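Local coordinates for protein glutamate receptor 1 (Adineta vaga, PDB 4IO2) that binds glutamate in a two-lobed extracellular domain and probably acts as a glutamate-gated ion channel, at residues 142-147 / 176-181; 83-88 / 160-165. All blocks are in the same frame, centred on the assembly; numbering follows the deposited sequence.

Interaction 1: residues 142-147 / 176-181. With GLU (glutamic acid), chain E.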
loop_
_atom_site.group_PDB
_atom_site.type_symbol
_atom_site.label_atom_id
_atom_site.label_comp_id
_atom_site.label_asym_id
_atom_site.label_seq_id
_atom_site.Cartn_x
_atom_site.Cartn_y
_atom_site.Cartn_z
ATOM N N GLU A 142 -9.200 -16.842 -4.531
ATOM C CA GLU A 142 -10.374 -17.670 -4.261
ATOM C C GLU A 142 -11.485 -16.817 -3.687
ATOM O O GLU A 142 -12.638 -16.930 -4.110
ATOM C CB GLU A 142 -10.047 -18.843 -3.333
ATOM C CG GLU A 142 -11.229 -19.743 -3.047
ATOM C CD GLU A 142 -10.929 -20.888 -2.063
ATOM O OE1 GLU A 142 -9.841 -20.855 -1.394
ATOM O OE2 GLU A 142 -11.769 -21.837 -2.007
ATOM N N ASP A 143 -11.157 -15.935 -2.736
ATOM C CA ASP A 143 -12.251 -15.118 -2.220
ATOM C C ASP A 143 -12.748 -14.068 -3.204
ATOM O O ASP A 143 -13.941 -13.743 -3.198
ATOM C CB ASP A 143 -11.975 -14.567 -0.838
ATOM C CG ASP A 143 -11.924 -15.684 0.206
ATOM O OD1 ASP A 143 -12.828 -16.579 0.249
ATOM O OD2 ASP A 143 -10.927 -15.728 0.906
ATOM N N TYR A 144 -11.870 -13.574 -4.076
ATOM C CA TYR A 144 -12.319 -12.691 -5.140
ATOM C C TYR A 144 -13.323 -13.419 -6.033
ATOM O O TYR A 144 -14.374 -12.876 -6.372
ATOM C CB TYR A 144 -11.125 -12.157 -5.969
ATOM C CG TYR A 144 -11.560 -11.237 -7.061
ATOM C CD1 TYR A 144 -11.974 -11.740 -8.292
ATOM C CD2 TYR A 144 -11.574 -9.859 -6.876
ATOM C CE1 TYR A 144 -12.385 -10.894 -9.287
ATOM C CE2 TYR A 144 -11.998 -9.014 -7.861
ATOM C CZ TYR A 144 -12.396 -9.532 -9.062
ATOM O OH TYR A 144 -12.834 -8.682 -10.057
ATOM N N TYR A 145 -12.969 -14.619 -6.454
ATOM C CA TYR A 145 -13.844 -15.406 -7.311
ATOM C C TYR A 145 -15.209 -15.568 -6.666
ATOM O O TYR A 145 -16.257 -15.371 -7.330
ATOM C CB TYR A 145 -13.207 -16.763 -7.583
ATOM C CG TYR A 145 -14.061 -17.635 -8.470
ATOM C CD1 TYR A 145 -15.061 -18.420 -7.931
ATOM C CD2 TYR A 145 -13.865 -17.677 -9.855
ATOM C CE1 TYR A 145 -15.856 -19.216 -8.708
ATOM C CE2 TYR A 145 -14.674 -18.456 -10.648
ATOM C CZ TYR A 145 -15.657 -19.238 -10.062
ATOM O OH TYR A 145 -16.471 -20.040 -10.823
ATOM N N LEU A 146 -15.223 -15.975 -5.399
ATOM C CA LEU A 146 -16.471 -16.303 -4.727
ATOM C C LEU A 146 -17.365 -15.061 -4.558
ATOM O O LEU A 146 -18.595 -15.162 -4.656
ATOM C CB LEU A 146 -16.194 -16.957 -3.371
ATOM C CG LEU A 146 -15.589 -18.366 -3.436
ATOM C CD1 LEU A 146 -15.141 -18.832 -2.058
ATOM C CD2 LEU A 146 -16.521 -19.351 -4.109
ATOM N N ARG A 147 -16.771 -13.887 -4.370
ATOM C CA ARG A 147 -17.572 -12.669 -4.264
ATOM C C ARG A 147 -18.004 -12.087 -5.615
ATOM O O ARG A 147 -19.126 -11.601 -5.740
ATOM C CB ARG A 147 -16.829 -11.591 -3.479
ATOM C CG ARG A 147 -17.670 -10.310 -3.274
ATOM C CD ARG A 147 -16.889 -9.184 -2.581
ATOM N NE ARG A 147 -15.757 -8.822 -3.419
ATOM C CZ ARG A 147 -14.492 -9.141 -3.175
ATOM N NH1 ARG A 147 -14.138 -9.756 -2.048
ATOM N NH2 ARG A 147 -13.578 -8.812 -4.079
ATOM N N VAL A 176 -8.570 -19.875 -18.130
ATOM C CA VAL A 176 -7.985 -18.758 -17.400
ATOM C C VAL A 176 -7.708 -19.186 -15.972
ATOM O O VAL A 176 -8.320 -20.108 -15.435
ATOM C CB VAL A 176 -8.894 -17.511 -17.372
ATOM C CG1 VAL A 176 -9.128 -16.944 -18.751
ATOM C CG2 VAL A 176 -10.237 -17.847 -16.694
ATOM N N SER A 177 -6.767 -18.489 -15.338
ATOM C CA SER A 177 -6.687 -18.452 -13.872
ATOM C C SER A 177 -6.323 -17.025 -13.462
ATOM O O SER A 177 -6.261 -16.124 -14.320
ATOM C CB SER A 177 -5.656 -19.458 -13.363
ATOM O OG SER A 177 -5.731 -19.592 -11.933
ATOM N N PHE A 178 -6.151 -16.793 -12.144
ATOM C CA PHE A 178 -5.756 -15.489 -11.609
ATOM C C PHE A 178 -4.386 -15.672 -10.976
ATOM O O PHE A 178 -4.082 -16.739 -10.414
ATOM C CB PHE A 178 -6.681 -15.057 -10.457
ATOM C CG PHE A 178 -8.137 -14.859 -10.810
ATOM C CD1 PHE A 178 -8.548 -14.685 -12.114
ATOM C CD2 PHE A 178 -9.096 -14.837 -9.801
ATOM C CE1 PHE A 178 -9.884 -14.503 -12.407
ATOM C CE2 PHE A 178 -10.420 -14.628 -10.083
ATOM C CZ PHE A 178 -10.813 -14.473 -11.395
ATOM N N MET A 179 -3.576 -14.637 -11.037
ATOM C CA MET A 179 -2.227 -14.671 -10.460
ATOM C C MET A 179 -1.784 -13.268 -10.114
ATOM O O MET A 179 -2.089 -12.320 -10.815
ATOM C CB MET A 179 -1.276 -15.338 -11.429
ATOM C CG MET A 179 0.082 -15.583 -10.854
ATOM S SD MET A 179 1.101 -16.558 -12.043
ATOM C CE MET A 179 2.597 -16.777 -11.050
ATOM N N ASP A 180 -1.129 -13.115 -8.972
ATOM C CA ASP A 180 -0.539 -11.835 -8.605
ATOM C C ASP A 180 0.334 -11.302 -9.727
ATOM O O ASP A 180 1.074 -12.047 -10.364
ATOM C CB ASP A 180 0.348 -11.976 -7.390
ATOM C CG ASP A 180 -0.395 -12.262 -6.099
ATOM O OD1 ASP A 180 -1.616 -11.937 -5.986
ATOM O OD2 ASP A 180 0.315 -12.757 -5.193
ATOM N N ILE A 181 0.318 -9.989 -9.909
ATOM C CA ILE A 181 0.966 -9.401 -11.070
ATOM C C ILE A 181 2.480 -9.562 -11.081
ATOM O O ILE A 181 3.063 -9.782 -12.152
ATOM C CB ILE A 181 0.580 -7.891 -11.210
ATOM C CG1 ILE A 181 1.060 -7.309 -12.532
ATOM C CG2 ILE A 181 1.067 -7.053 -9.996
ATOM C CD1 ILE A 181 0.491 -5.901 -12.777
HETATM N N GLU E . -0.529 -13.545 -2.690
HETATM C CA GLU E . -1.490 -14.649 -2.767
HETATM C C GLU E . -2.074 -14.937 -1.387
HETATM O O GLU E . -1.520 -14.436 -0.374
HETATM C CB GLU E . -0.869 -15.932 -3.327
HETATM C CG GLU E . -0.232 -15.825 -4.718
HETATM C CD GLU E . -1.207 -15.630 -5.879
HETATM O OE1 GLU E . -2.413 -15.709 -5.654
HETATM O OE2 GLU E . -0.735 -15.475 -7.036
HETATM O OXT GLU E . -3.100 -15.653 -1.308
#
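The rings of Tyr-144 and Phe-178 meet obliquely, their planes at 82° and their centroids 5.8 Å apart, and the two side chains cross at about a right angle. This is helix-on-sheet packing inside one lobe of the clamshell ligand-binding domain, a fold shared with periplasmic solute-binding proteins. The closest approach is one ring carbon against another, Tyr-144 CD1 to Phe-178 CE2 at 3.7 Å. The same CE2 of Phe-178 also lies 4.3 Å from CB of Tyr-145, so one corner of the phenylalanine touches Tyr-144 and lies more loosely beside Tyr-145, the next residue of helix 140-148. Phe-202 extends this aromatic core: its ring packs edge-to-face with Phe-178 and also meets Tyr-144. The ring of Tyr-144 leaves the helix toward the strand because chi1 of -179° sets CG opposite the backbone N, and its hydroxyl bonds to Lys-124. The ring of Tyr-145 takes another course, edge-to-face with Phe-156, and its OH is held by Asn-155. Strand 177-180 runs on from this buried core into the glutamate pocket. There Asp-180 grips both ends of the ligand. Its carboxylate oxygen OD2 accepts from the ligand's amino N at 2.8 Å, while its backbone N donates to the ligand's OE2 at 3.1 Å, almost perfectly straight at 177°.

Interaction 2: residues 83-88 / 160-165. With GLU (glutamic acid), chain E.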
loop_
_atom_site.group_PDB
_atom_site.type_symbol
_atom_site.label_atom_id
_atom_site.label_comp_id
_atom_site.label_asym_id
_atom_site.label_seq_id
_atom_site.Cartn_x
_atom_site.Cartn_y
_atom_site.Cartn_z
ATOM N N ILE A 83 7.181 -14.311 5.966
ATOM C CA ILE A 83 7.552 -13.341 4.954
ATOM C C ILE A 83 7.428 -13.947 3.584
ATOM O O ILE A 83 8.006 -15.005 3.307
ATOM C CB ILE A 83 8.990 -12.799 5.140
ATOM C CG1 ILE A 83 9.201 -12.205 6.540
ATOM C CG2 ILE A 83 9.254 -11.750 4.087
ATOM C CD1 ILE A 83 10.647 -11.758 6.802
ATOM N N GLY A 84 6.692 -13.272 2.714
ATOM C CA GLY A 84 6.541 -13.725 1.359
ATOM C C GLY A 84 5.583 -12.842 0.596
ATOM O O GLY A 84 5.242 -11.707 0.978
ATOM N N ASP A 85 5.139 -13.357 -0.547
ATOM C CA ASP A 85 4.109 -12.717 -1.379
ATOM C C ASP A 85 2.735 -13.066 -0.816
ATOM O O ASP A 85 1.966 -13.779 -1.439
ATOM C CB ASP A 85 4.239 -13.130 -2.856
ATOM C CG ASP A 85 4.350 -14.644 -3.109
ATOM O OD1 ASP A 85 4.672 -15.429 -2.214
ATOM O OD2 ASP A 85 4.142 -15.053 -4.295
ATOM N N ILE A 86 2.474 -12.554 0.402
ATOM C CA ILE A 86 1.298 -12.907 1.178
ATOM C C ILE A 86 0.366 -11.711 1.230
ATOM O O ILE A 86 0.697 -10.654 1.787
ATOM C CB ILE A 86 1.686 -13.313 2.613
ATOM C CG1 ILE A 86 2.725 -14.444 2.626
ATOM C CG2 ILE A 86 0.490 -13.745 3.382
ATOM C CD1 ILE A 86 3.439 -14.602 3.968
ATOM N N THR A 87 -0.789 -11.850 0.572
ATOM C CA THR A 87 -1.744 -10.776 0.497
ATOM C C THR A 87 -2.431 -10.480 1.826
ATOM O O THR A 87 -2.905 -11.378 2.517
ATOM C CB THR A 87 -2.786 -11.072 -0.586
ATOM O OG1 THR A 87 -2.111 -11.344 -1.819
ATOM C CG2 THR A 87 -3.764 -9.900 -0.801
ATOM N N VAL A 88 -2.526 -9.199 2.170
ATOM C CA VAL A 88 -3.250 -8.741 3.365
ATOM C C VAL A 88 -4.726 -8.758 3.025
ATOM O O VAL A 88 -5.178 -8.086 2.087
ATOM C CB VAL A 88 -2.787 -7.337 3.742
ATOM C CG1 VAL A 88 -3.513 -6.896 5.006
ATOM C CG2 VAL A 88 -1.258 -7.316 3.946
ATOM N N LYS A 160 -4.276 -27.053 -6.893
ATOM C CA LYS A 160 -3.513 -27.264 -5.670
ATOM C C LYS A 160 -2.170 -26.526 -5.628
ATOM O O LYS A 160 -1.510 -26.471 -4.593
ATOM C CB LYS A 160 -3.240 -28.751 -5.479
ATOM C CG LYS A 160 -4.497 -29.581 -5.329
ATOM C CD LYS A 160 -4.190 -31.061 -5.108
ATOM C CE LYS A 160 -5.471 -31.854 -4.825
ATOM N NZ LYS A 160 -5.214 -33.265 -4.467
ATOM N N SER A 161 -1.761 -25.960 -6.751
ATOM C CA SER A 161 -0.409 -25.380 -6.861
ATOM C C SER A 161 -0.264 -24.560 -8.115
ATOM O O SER A 161 -1.115 -24.647 -8.997
ATOM C CB SER A 161 0.632 -26.484 -6.936
ATOM O OG SER A 161 0.473 -27.198 -8.154
ATOM N N ARG A 162 0.776 -23.720 -8.166
ATOM C CA ARG A 162 1.105 -23.045 -9.407
ATOM C C ARG A 162 1.354 -24.032 -10.553
ATOM O O ARG A 162 0.889 -23.835 -11.668
ATOM C CB ARG A 162 2.298 -22.122 -9.210
ATOM C CG ARG A 162 1.969 -20.930 -8.338
ATOM C CD ARG A 162 3.136 -19.963 -8.271
ATOM N NE ARG A 162 2.865 -18.840 -7.375
ATOM C CZ ARG A 162 3.095 -18.798 -6.065
ATOM N NH1 ARG A 162 3.674 -19.791 -5.420
ATOM N NH2 ARG A 162 2.735 -17.713 -5.412
ATOM N N GLN A 163 2.079 -25.091 -10.260
ATOM C CA GLN A 163 2.352 -26.072 -11.297
ATOM C C GLN A 163 1.066 -26.639 -11.896
ATOM O O GLN A 163 0.979 -26.788 -13.113
ATOM C CB GLN A 163 3.247 -27.194 -10.783
ATOM C CG GLN A 163 3.809 -28.064 -11.896
ATOM C CD GLN A 163 4.790 -27.321 -12.775
ATOM O OE1 GLN A 163 5.770 -26.752 -12.295
ATOM N NE2 GLN A 163 4.520 -27.301 -14.072
ATOM N N GLU A 164 0.061 -26.942 -11.077
ATOM C CA GLU A 164 -1.203 -27.433 -11.618
ATOM C C GLU A 164 -1.878 -26.338 -12.462
ATOM O O GLU A 164 -2.513 -26.648 -13.479
ATOM C CB GLU A 164 -2.130 -27.966 -10.500
ATOM C CG GLU A 164 -2.960 -29.155 -10.935
ATOM C CD GLU A 164 -4.084 -29.557 -9.992
ATOM O OE1 GLU A 164 -4.113 -29.094 -8.844
ATOM O OE2 GLU A 164 -4.933 -30.379 -10.416
ATOM N N MET A 165 -1.764 -25.074 -12.039
ATOM C CA MET A 165 -2.322 -23.981 -12.822
ATOM C C MET A 165 -1.670 -23.992 -14.214
ATOM O O MET A 165 -2.365 -23.955 -15.219
ATOM C CB MET A 165 -2.150 -22.650 -12.095
ATOM C CG MET A 165 -2.724 -21.443 -12.748
ATOM S SD MET A 165 -2.526 -20.007 -11.690
ATOM C CE MET A 165 -0.731 -19.825 -11.588
HETATM N N GLU E . -0.529 -13.545 -2.690
HETATM C CA GLU E . -1.490 -14.649 -2.767
HETATM C C GLU E . -2.074 -14.937 -1.387
HETATM O O GLU E . -1.520 -14.436 -0.374
HETATM C CB GLU E . -0.869 -15.932 -3.327
HETATM C CG GLU E . -0.232 -15.825 -4.718
HETATM C CD GLU E . -1.207 -15.630 -5.879
HETATM O OE1 GLU E . -2.413 -15.709 -5.654
HETATM O OE2 GLU E . -0.735 -15.475 -7.036
HETATM O OXT GLU E . -3.100 -15.653 -1.308
#
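A single salt bridge, Asp-85 to Arg-162, spans the ligand cleft between the loop 83-88 and the first turn of helix 162-170, uniting the two lobes of the clamshell beside bound glutamate. Asp-85 OD2 lies 3.2 Å from Arg-162 NH2, although the CA atoms of these residues are 13.4 Å apart; the side chains come from opposite directions to close that gap. The arginine covers about half of it with a chain extended from CG to NE. Its guanidinium plane is 17° from that of the carboxylate but meets OD2 obliquely, through NH2 alone, which also lies 3.6 Å from the ligand's CG. Tyr-67 OH bonds to both Asp-85 OD1 and Arg-162 NH2, bracing the pair, and Ser-17 OG bonds to Asp-85 OD2. The same loop binds the ligand: Asp-85 O and Thr-87 OG1 each accept from its amino N at 2.8 Å, and Thr-87 N donates to the ligand's O. Ser-161 N-caps the helix, its OG accepting from Glu-164 N. Loop 83-88 lies between strand 81-82 and helix 90-93 with Phe-207 of strand 200-211 against Asp-85 and Thr-87, whereas across the cleft Met-165 of helix 162-170 packs on strand 177-180.

Interaction 1 and interaction 2 lie with their centres about 11 Å apart, and segments of both reach the bound glutamate. Residues 83-88 and 176-181, which belong to different lobes, converge on the ligand's amino N. Arg-92, Arg-136 and Ala-140 also bond to the ligand. Between the two contacts, helix 162-170 packs directly on strand 177-180, which follows it in the chain; Met-165 CE touches Met-179 SD at 3.8 Å. Interaction 1 thus belongs to the interior of one lobe, beside the pocket, whereas interaction 2 bridges the lobes across the cleft, consistent with a domain closed around the agonist.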